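Local coordinates for amino acid ABC transporter, periplasmic amino acid-binding protein (Brucella ovis, PDB 4Z9N), which probably captures glutathione in the periplasm as the solute-binding component of an ABC transporter, at residues N146-Y150 with E206-E211; L235-E239 with I286-Y292. One frame throughout, in Å; residues are numbered along the deposited sequence.

How the interactions relate
Interaction 1 (146-150 with 206-211) and interaction 2 (235-239 with 286-292) follow one another along the chain and lie on opposite sides of its centre, their own centres about 32 Å apart and their nearest atoms about 10 Å apart, without touching. Interaction 1 borders the ligand: the side chain of Glu-211 comes to about 4 Å from bound glutathione. Interaction 2 is a buried contact between a helix and the end of another with the turn after it. The second subunit brings the two regions together after all, because Lys-210 NZ, from the loop of interaction 1, hydrogen-bonds to Asn-237 OD1 of the second subunit, a residue on the helix segment of interaction 2.

Interaction 1. Residues N146-Y150 with E206-E211; sequences NMADY and EIISKE
Asn-146 and Tyr-150, one helical turn apart on helix 142-153, face the irregular connection that leads from strand 201-203 into strand 211-218. The backbones stay well separated, with Asn-146 CA 6.9 Å from Ser-209 CA and Tyr-150 CA 7.1 Å from Ile-208 CA, so side chains do the touching. Ile-208 fills the gap with two branches. Its CG2 methyl sits over one face of the Tyr-150 ring, 3.5 Å from the centroid and 15° off the ring normal, a CH-pi contact displaced toward the CD1-CE1 side. Ile-208 CD1 reaches back along the helix, 3.7 Å from Tyr-150 CB and close to Asn-146 O. The ring can meet this isoleucine because CG of Tyr-150 stands anti to the backbone N (chi1 -177°), laying the ring across it at about a right angle. Beyond it, Tyr-150 OH rests 3.7 Å from Glu-206 CG, while the Glu-206 carboxylate turns to Ser-126 and Ala-127 N.

The contact belongs to the type II periplasmic-binding-protein fold, where it packs a helix against a loop at the ligand cleft; Glu-211, beginning strand 211-218, touches glutathione. At this end Asn-146 and Glu-211 approach from opposite directions, amide and carboxylate planes 60° apart. Asn-146 ND2 lies 2.8 Å from Glu-211 OE2, but at a poor angle for a hydrogen bond; ND2 bonds instead to Gln-112 OE1, and the strongest polar partner of the side chain is Arg-328 of the second subunit. Ser-209 OG donates to OE2 of Glu-211 on the anti side, somewhat out of the carboxylate plane, while Thr-90 and Thr-142 hold OE1: three hydroxyls thus help fix the carboxylate's rotation. A water accepts weakly from Asn-146 ND2 and donates to Lys-210 O, 3.0 Å away.

Interaction 2. Residues L235-E239 with I286-Y292; sequences LLNAE and IKGVGNY
The Tyr-292 ring takes Leu-236 CD2 over one face, 3.8 Å from the centroid and 23° off the normal, a CH-pi contact displaced toward CG and CD1 of the ring. Glu-239 OE1 lies at the ring's edge near its plane, 3.7 Å from Tyr-292 CD2. The setting is a turn between two consecutive helices, packed against helix 222-240: after helix 281-289, Gly-290 is the first residue to leave helical angles, with positive phi, and Asn-291 is the N-cap of helix 292-299. Tyr-292 CG is anti to the backbone N, which carries the ring alongside Leu-236, both side chains pointing the same way; its hydroxyl continues to Asn-107 O.

Asn-291 lies across the Glu-239 side chain at about a right angle. Asn-291 CG is 3.6 Å from Glu-239 CB. A chi1 of 68° sets CG of this asparagine between its backbone N and carbonyl carbon, bringing OD1 to its capping bond with Glu-294 N; Asn-291 ND2 bonds to Ile-243 O. The Glu-239 carboxylate is in turn held by Arg-310 and Gln-315, at OE2 and OE1 respectively.

Further apolar contacts involve Leu-235 and Ala-238. Ile-286 CD1 presses tightly on Ala-238 CB at 3.5 Å, while Leu-235 CD2 meets Val-289 CG2 at 4.1 Å. The same leucine methyl lies against Gly-290 O, a carbonyl oxygen buried without a polar partner. The backbones join directly through Tyr-292 N, which donates to Leu-235 O over 3.2 Å. That oxygen also receives the helical bond from Glu-239 N; the two donors reach it from opposite faces of the carbonyl plane, Tyr-292 N standing 52° out of it.

Interaction 1. Residues N146-Y150 with E206-E211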
ATOM      1  N   ASN D 146      -6.412 -21.355   4.282  1.00 11.47           N
ATOM      2  CA  ASN D 146      -6.547 -20.719   5.596  1.00 13.51           C
ATOM      3  C   ASN D 146      -7.457 -21.533   6.512  1.00 14.09           C
ATOM      4  O   ASN D 146      -7.218 -21.583   7.721  1.00 15.78           O
ATOM      5  CB  ASN D 146      -7.117 -19.310   5.502  1.00 14.21           C
ATOM      6  CG  ASN D 146      -6.223 -18.353   4.742  1.00 18.66           C
ATOM      7  OD1 ASN D 146      -5.003 -18.468   4.756  1.00 17.50           O
ATOM      8  ND2 ASN D 146      -6.842 -17.391   4.065  1.00 18.81           N
ATOM      9  N   MET D 147      -8.521 -22.123   5.958  1.00 11.46           N
ATOM     10  CA  MET D 147      -9.443 -22.880   6.806  1.00 12.54           C
ATOM     11  C   MET D 147      -8.734 -24.085   7.405  1.00 13.52           C
ATOM     12  O   MET D 147      -8.875 -24.368   8.586  1.00 15.52           O
ATOM     13  CB  MET D 147     -10.678 -23.344   6.050  1.00 16.24           C
ATOM     14  CG  MET D 147     -11.561 -24.236   6.914  1.00 19.01           C
ATOM     15  SD  MET D 147     -13.206 -24.485   6.231  1.00 18.38           S
ATOM     16  CE  MET D 147     -12.824 -25.206   4.632  1.00 18.68           C
ATOM     17  N   ALA D 148      -7.969 -24.794   6.588  1.00 13.98           N
ATOM     18  CA  ALA D 148      -7.200 -25.916   7.101  1.00 15.67           C
ATOM     19  C   ALA D 148      -6.315 -25.439   8.259  1.00 16.69           C
ATOM     20  O   ALA D 148      -6.264 -26.077   9.319  1.00 15.37           O
ATOM     21  CB  ALA D 148      -6.367 -26.551   5.993  1.00 16.91           C
ATOM     22  N   ASP D 149      -5.622 -24.313   8.058  1.00 15.11           N
ATOM     23  CA  ASP D 149      -4.727 -23.773   9.088  1.00 15.61           C
ATOM     24  C   ASP D 149      -5.477 -23.530  10.393  1.00 16.53           C
ATOM     25  O   ASP D 149      -4.998 -23.855  11.490  1.00 16.67           O
ATOM     26  CB  ASP D 149      -4.103 -22.444   8.651  1.00 18.90           C
ATOM     27  CG  ASP D 149      -3.056 -22.589   7.564  1.00 22.98           C
ATOM     28  OD1 ASP D 149      -2.562 -23.712   7.322  1.00 21.61           O
ATOM     29  OD2 ASP D 149      -2.718 -21.543   6.962  1.00 19.86           O
ATOM     30  N   TYR D 150      -6.643 -22.905  10.266  1.00 16.30           N
ATOM     31  CA  TYR D 150      -7.417 -22.478  11.429  1.00 17.66           C
ATOM     32  C   TYR D 150      -7.933 -23.673  12.234  1.00 17.11           C
ATOM     33  O   TYR D 150      -7.913 -23.667  13.465  1.00 17.41           O
ATOM     34  CB  TYR D 150      -8.583 -21.596  10.969  1.00 15.86           C
ATOM     35  CG  TYR D 150      -9.445 -21.021  12.071  1.00 19.83           C
ATOM     36  CD1 TYR D 150      -8.965 -20.025  12.910  1.00 20.50           C
ATOM     37  CD2 TYR D 150     -10.759 -21.452  12.242  1.00 18.11           C
ATOM     38  CE1 TYR D 150      -9.762 -19.483  13.915  1.00 22.80           C
ATOM     39  CE2 TYR D 150     -11.569 -20.909  13.236  1.00 21.12           C
ATOM     40  CZ  TYR D 150     -11.064 -19.926  14.067  1.00 22.45           C
ATOM     41  OH  TYR D 150     -11.863 -19.389  15.054  1.00 25.24           O
ATOM     42  N   GLU D 206     -15.616 -14.206  13.959  1.00 19.75           N
ATOM     43  CA  GLU D 206     -14.191 -14.471  13.725  1.00 21.22           C
ATOM     44  C   GLU D 206     -13.712 -14.122  12.311  1.00 21.70           C
ATOM     45  O   GLU D 206     -14.359 -14.456  11.313  1.00 22.47           O
ATOM     46  CB  GLU D 206     -13.875 -15.945  14.012  1.00 25.22           C
ATOM     47  CG  GLU D 206     -13.823 -16.318  15.502  1.00 28.81           C
ATOM     48  CD  GLU D 206     -15.197 -16.500  16.133  1.00 26.81           C
ATOM     49  OE1 GLU D 206     -16.212 -16.476  15.405  1.00 23.34           O
ATOM     50  OE2 GLU D 206     -15.253 -16.679  17.374  1.00 28.79           O
ATOM     51  N   ILE D 207     -12.565 -13.448  12.246  1.00 16.19           N
ATOM     52  CA  ILE D 207     -11.873 -13.178  10.988  1.00 15.20           C
ATOM     53  C   ILE D 207     -10.537 -13.872  11.062  1.00 15.97           C
ATOM     54  O   ILE D 207      -9.731 -13.536  11.929  1.00 17.84           O
ATOM     55  CB  ILE D 207     -11.703 -11.679  10.751  1.00 23.18           C
ATOM     56  CG1 ILE D 207     -13.078 -11.019  10.650  1.00 27.46           C
ATOM     57  CG2 ILE D 207     -10.808 -11.421   9.523  1.00 22.49           C
ATOM     58  CD1 ILE D 207     -13.044  -9.523  10.718  1.00 33.73           C
ATOM     59  N   ILE D 208     -10.285 -14.833  10.168  1.00 14.18           N
ATOM     60  CA  ILE D 208      -9.145 -15.717  10.366  1.00 16.19           C
ATOM     61  C   ILE D 208      -7.983 -15.465   9.413  1.00 19.21           C
ATOM     62  O   ILE D 208      -7.016 -16.214   9.431  1.00 17.04           O
ATOM     63  CB  ILE D 208      -9.567 -17.207  10.272  1.00 15.67           C
ATOM     64  CG1 ILE D 208      -9.938 -17.590   8.838  1.00 16.45           C
ATOM     65  CG2 ILE D 208     -10.725 -17.494  11.225  1.00 16.11           C
ATOM     66  CD1 ILE D 208      -9.987 -19.112   8.588  1.00 17.75           C
ATOM     67  N   SER D 209      -8.059 -14.420   8.593  1.00 12.61           N
ATOM     68  CA  SER D 209      -6.977 -14.153   7.640  1.00 13.46           C
ATOM     69  C   SER D 209      -6.989 -12.704   7.215  1.00 15.95           C
ATOM     70  O   SER D 209      -7.976 -12.004   7.423  1.00 14.04           O
ATOM     71  CB  SER D 209      -7.120 -15.028   6.402  1.00 17.09           C
ATOM     72  OG  SER D 209      -8.227 -14.581   5.636  1.00 13.57           O
ATOM     73  N   LYS D 210      -5.885 -12.275   6.612  1.00 12.71           N
ATOM     74  CA  LYS D 210      -5.842 -11.026   5.865  1.00 10.90           C
ATOM     75  C   LYS D 210      -6.094 -11.323   4.392  1.00 10.81           C
ATOM     76  O   LYS D 210      -5.434 -12.190   3.804  1.00 11.56           O
ATOM     77  CB  LYS D 210      -4.484 -10.337   6.037  1.00 10.51           C
ATOM     78  CG  LYS D 210      -4.263  -9.777   7.436  1.00 11.97           C
ATOM     79  CD  LYS D 210      -2.875  -9.143   7.559  1.00 10.44           C
ATOM     80  CE  LYS D 210      -1.810 -10.224   7.691  1.00 12.30           C
ATOM     81  NZ  LYS D 210      -0.496  -9.567   8.093  1.00 10.87           N
ATOM     82  N   GLU D 211      -7.052 -10.617   3.792  1.00 11.07           N
ATOM     83  CA  GLU D 211      -7.364 -10.823   2.378  1.00 11.16           C
ATOM     84  C   GLU D 211      -7.449  -9.486   1.653  1.00 11.58           C
ATOM     85  O   GLU D 211      -8.537  -8.961   1.388  1.00 11.68           O
ATOM     86  CB  GLU D 211      -8.681 -11.602   2.194  1.00 14.28           C
ATOM     87  CG  GLU D 211      -8.780 -12.880   2.999  1.00 14.49           C
ATOM     88  CD  GLU D 211      -8.144 -14.109   2.347  1.00 16.97           C
ATOM     89  OE1 GLU D 211      -7.663 -14.048   1.190  1.00 13.01           O
ATOM     90  OE2 GLU D 211      -8.139 -15.167   3.024  1.00 19.01           O
TER
HETATM   91  O   HOH W   1      -4.795 -14.992   2.978  1.00 16.50           O
HETATM   92  O   HOH W   2      -6.192 -19.037   9.858  1.00 34.68           O

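Interaction 2. Residues L235-E239 with I286-Y292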
ATOM      1  N   LEU D 235      -8.944   7.728  -7.518  1.00 13.63           N
ATOM      2  CA  LEU D 235     -10.239   7.514  -6.870  1.00 14.86           C
ATOM      3  C   LEU D 235     -10.175   7.870  -5.383  1.00 14.44           C
ATOM      4  O   LEU D 235     -11.103   8.483  -4.834  1.00 15.11           O
ATOM      5  CB  LEU D 235     -10.702   6.064  -7.037  1.00 15.45           C
ATOM      6  CG  LEU D 235     -11.141   5.675  -8.455  1.00 15.39           C
ATOM      7  CD1 LEU D 235     -11.316   4.167  -8.566  1.00 14.58           C
ATOM      8  CD2 LEU D 235     -12.430   6.404  -8.832  1.00 19.38           C
ATOM      9  N   LEU D 236      -9.089   7.453  -4.729  1.00 15.23           N
ATOM     10  CA  LEU D 236      -8.894   7.748  -3.307  1.00 15.45           C
ATOM     11  C   LEU D 236      -8.699   9.247  -3.051  1.00 17.11           C
ATOM     12  O   LEU D 236      -9.339   9.816  -2.164  1.00 14.16           O
ATOM     13  CB  LEU D 236      -7.701   6.971  -2.759  1.00 14.84           C
ATOM     14  CG  LEU D 236      -7.898   5.444  -2.672  1.00 11.29           C
ATOM     15  CD1 LEU D 236      -6.643   4.737  -2.121  1.00 12.35           C
ATOM     16  CD2 LEU D 236      -9.138   5.077  -1.827  1.00 12.24           C
ATOM     17  N   ASN D 237      -7.800   9.879  -3.809  1.00 12.60           N
ATOM     18  CA  ASN D 237      -7.543  11.308  -3.622  1.00 14.30           C
ATOM     19  C   ASN D 237      -8.813  12.134  -3.836  1.00 17.27           C
ATOM     20  O   ASN D 237      -9.080  13.066  -3.069  1.00 14.75           O
ATOM     21  CB  ASN D 237      -6.423  11.800  -4.558  1.00 15.70           C
ATOM     22  CG  ASN D 237      -5.034  11.619  -3.961  1.00 15.42           C
ATOM     23  OD1 ASN D 237      -4.586  12.425  -3.146  1.00 15.63           O
ATOM     24  ND2 ASN D 237      -4.348  10.551  -4.362  1.00 13.82           N
ATOM     25  N   ALA D 238      -9.585  11.786  -4.861  1.00 17.44           N
ATOM     26  CA  ALA D 238     -10.813  12.518  -5.163  1.00 19.58           C
ATOM     27  C   ALA D 238     -11.777  12.448  -3.987  1.00 17.80           C
ATOM     28  O   ALA D 238     -12.359  13.466  -3.597  1.00 18.10           O
ATOM     29  CB  ALA D 238     -11.472  11.981  -6.424  1.00 19.96           C
ATOM     30  N   GLU D 239     -11.929  11.270  -3.390  1.00 15.83           N
ATOM     31  CA  GLU D 239     -12.826  11.188  -2.240  1.00 20.76           C
ATOM     32  C   GLU D 239     -12.284  12.053  -1.104  1.00 15.29           C
ATOM     33  O   GLU D 239     -13.031  12.828  -0.496  1.00 17.76           O
ATOM     34  CB  GLU D 239     -13.034   9.753  -1.744  1.00 18.19           C
ATOM     35  CG  GLU D 239     -14.088   9.723  -0.630  1.00 16.95           C
ATOM     36  CD  GLU D 239     -14.234   8.398   0.083  1.00 19.12           C
ATOM     37  OE1 GLU D 239     -13.362   7.507  -0.067  1.00 15.31           O
ATOM     38  OE2 GLU D 239     -15.255   8.249   0.797  1.00 19.06           O
ATOM     39  N   ILE D 286     -13.708  10.391 -12.586  1.00 20.16           N
ATOM     40  CA  ILE D 286     -14.775  10.749 -11.663  1.00 26.73           C
ATOM     41  C   ILE D 286     -16.122  10.938 -12.392  1.00 27.10           C
ATOM     42  O   ILE D 286     -17.182  10.558 -11.879  1.00 24.14           O
ATOM     43  CB  ILE D 286     -14.386  12.007 -10.865  1.00 24.86           C
ATOM     44  CG1 ILE D 286     -13.079  11.762 -10.111  1.00 22.22           C
ATOM     45  CG2 ILE D 286     -15.463  12.355  -9.868  1.00 22.74           C
ATOM     46  CD1 ILE D 286     -13.135  10.575  -9.129  1.00 19.68           C
ATOM     47  N   LYS D 287     -16.088  11.506 -13.590  1.00 23.29           N
ATOM     48  CA  LYS D 287     -17.298  11.589 -14.401  1.00 25.03           C
ATOM     49  C   LYS D 287     -17.851  10.204 -14.724  1.00 25.14           C
ATOM     50  O   LYS D 287     -19.070   9.995 -14.735  1.00 26.27           O
ATOM     51  CB  LYS D 287     -17.024  12.358 -15.692  1.00 30.53           C
ATOM     52  CG  LYS D 287     -16.789  13.842 -15.468  1.00 32.59           C
ATOM     53  CD  LYS D 287     -17.340  14.672 -16.591  1.00 36.21           C
ATOM     54  CE  LYS D 287     -17.129  16.157 -16.306  1.00 42.17           C
ATOM     55  NZ  LYS D 287     -17.049  16.979 -17.552  1.00 43.04           N
ATOM     56  N   GLY D 288     -16.947   9.261 -14.974  1.00 24.31           N
ATOM     57  CA  GLY D 288     -17.339   7.922 -15.372  1.00 24.27           C
ATOM     58  C   GLY D 288     -17.939   7.071 -14.266  1.00 23.64           C
ATOM     59  O   GLY D 288     -18.918   6.356 -14.494  1.00 24.53           O
ATOM     60  N   VAL D 289     -17.360   7.137 -13.068  1.00 23.43           N
ATOM     61  CA  VAL D 289     -17.739   6.212 -11.997  1.00 22.95           C
ATOM     62  C   VAL D 289     -17.855   6.884 -10.619  1.00 22.02           C
ATOM     63  O   VAL D 289     -18.270   6.241  -9.656  1.00 22.70           O
ATOM     64  CB  VAL D 289     -16.740   5.032 -11.915  1.00 20.30           C
ATOM     65  CG1 VAL D 289     -16.793   4.167 -13.202  1.00 21.06           C
ATOM     66  CG2 VAL D 289     -15.331   5.544 -11.649  1.00 19.12           C
ATOM     67  N   GLY D 290     -17.503   8.162 -10.523  1.00 21.12           N
ATOM     68  CA  GLY D 290     -17.477   8.846  -9.238  1.00 22.60           C
ATOM     69  C   GLY D 290     -16.228   8.494  -8.443  1.00 21.32           C
ATOM     70  O   GLY D 290     -15.354   7.787  -8.949  1.00 18.31           O
ATOM     71  N   ASN D 291     -16.125   8.968  -7.199  1.00 18.67           N
ATOM     72  CA  ASN D 291     -14.912   8.687  -6.416  1.00 20.11           C
ATOM     73  C   ASN D 291     -15.002   7.337  -5.686  1.00 18.32           C
ATOM     74  O   ASN D 291     -16.013   6.630  -5.784  1.00 18.15           O
ATOM     75  CB  ASN D 291     -14.606   9.833  -5.420  1.00 18.00           C
ATOM     76  CG  ASN D 291     -15.631   9.955  -4.283  1.00 17.87           C
ATOM     77  OD1 ASN D 291     -16.052   8.968  -3.673  1.00 17.78           O
ATOM     78  ND2 ASN D 291     -16.000  11.196  -3.967  1.00 18.78           N
ATOM     79  N   TYR D 292     -13.951   6.993  -4.948  1.00 16.59           N
ATOM     80  CA  TYR D 292     -13.891   5.703  -4.253  1.00 16.16           C
ATOM     81  C   TYR D 292     -15.109   5.472  -3.350  1.00 15.44           C
ATOM     82  O   TYR D 292     -15.677   4.387  -3.328  1.00 16.45           O
ATOM     83  CB  TYR D 292     -12.619   5.603  -3.408  1.00 15.80           C
ATOM     84  CG  TYR D 292     -12.497   4.276  -2.699  1.00 16.51           C
ATOM     85  CD1 TYR D 292     -11.915   3.181  -3.333  1.00 16.47           C
ATOM     86  CD2 TYR D 292     -12.956   4.110  -1.401  1.00 18.42           C
ATOM     87  CE1 TYR D 292     -11.795   1.959  -2.690  1.00 14.12           C
ATOM     88  CE2 TYR D 292     -12.850   2.880  -0.751  1.00 12.92           C
ATOM     89  CZ  TYR D 292     -12.267   1.818  -1.400  1.00 14.12           C
ATOM     90  OH  TYR D 292     -12.159   0.610  -0.737  1.00 14.17           O
TER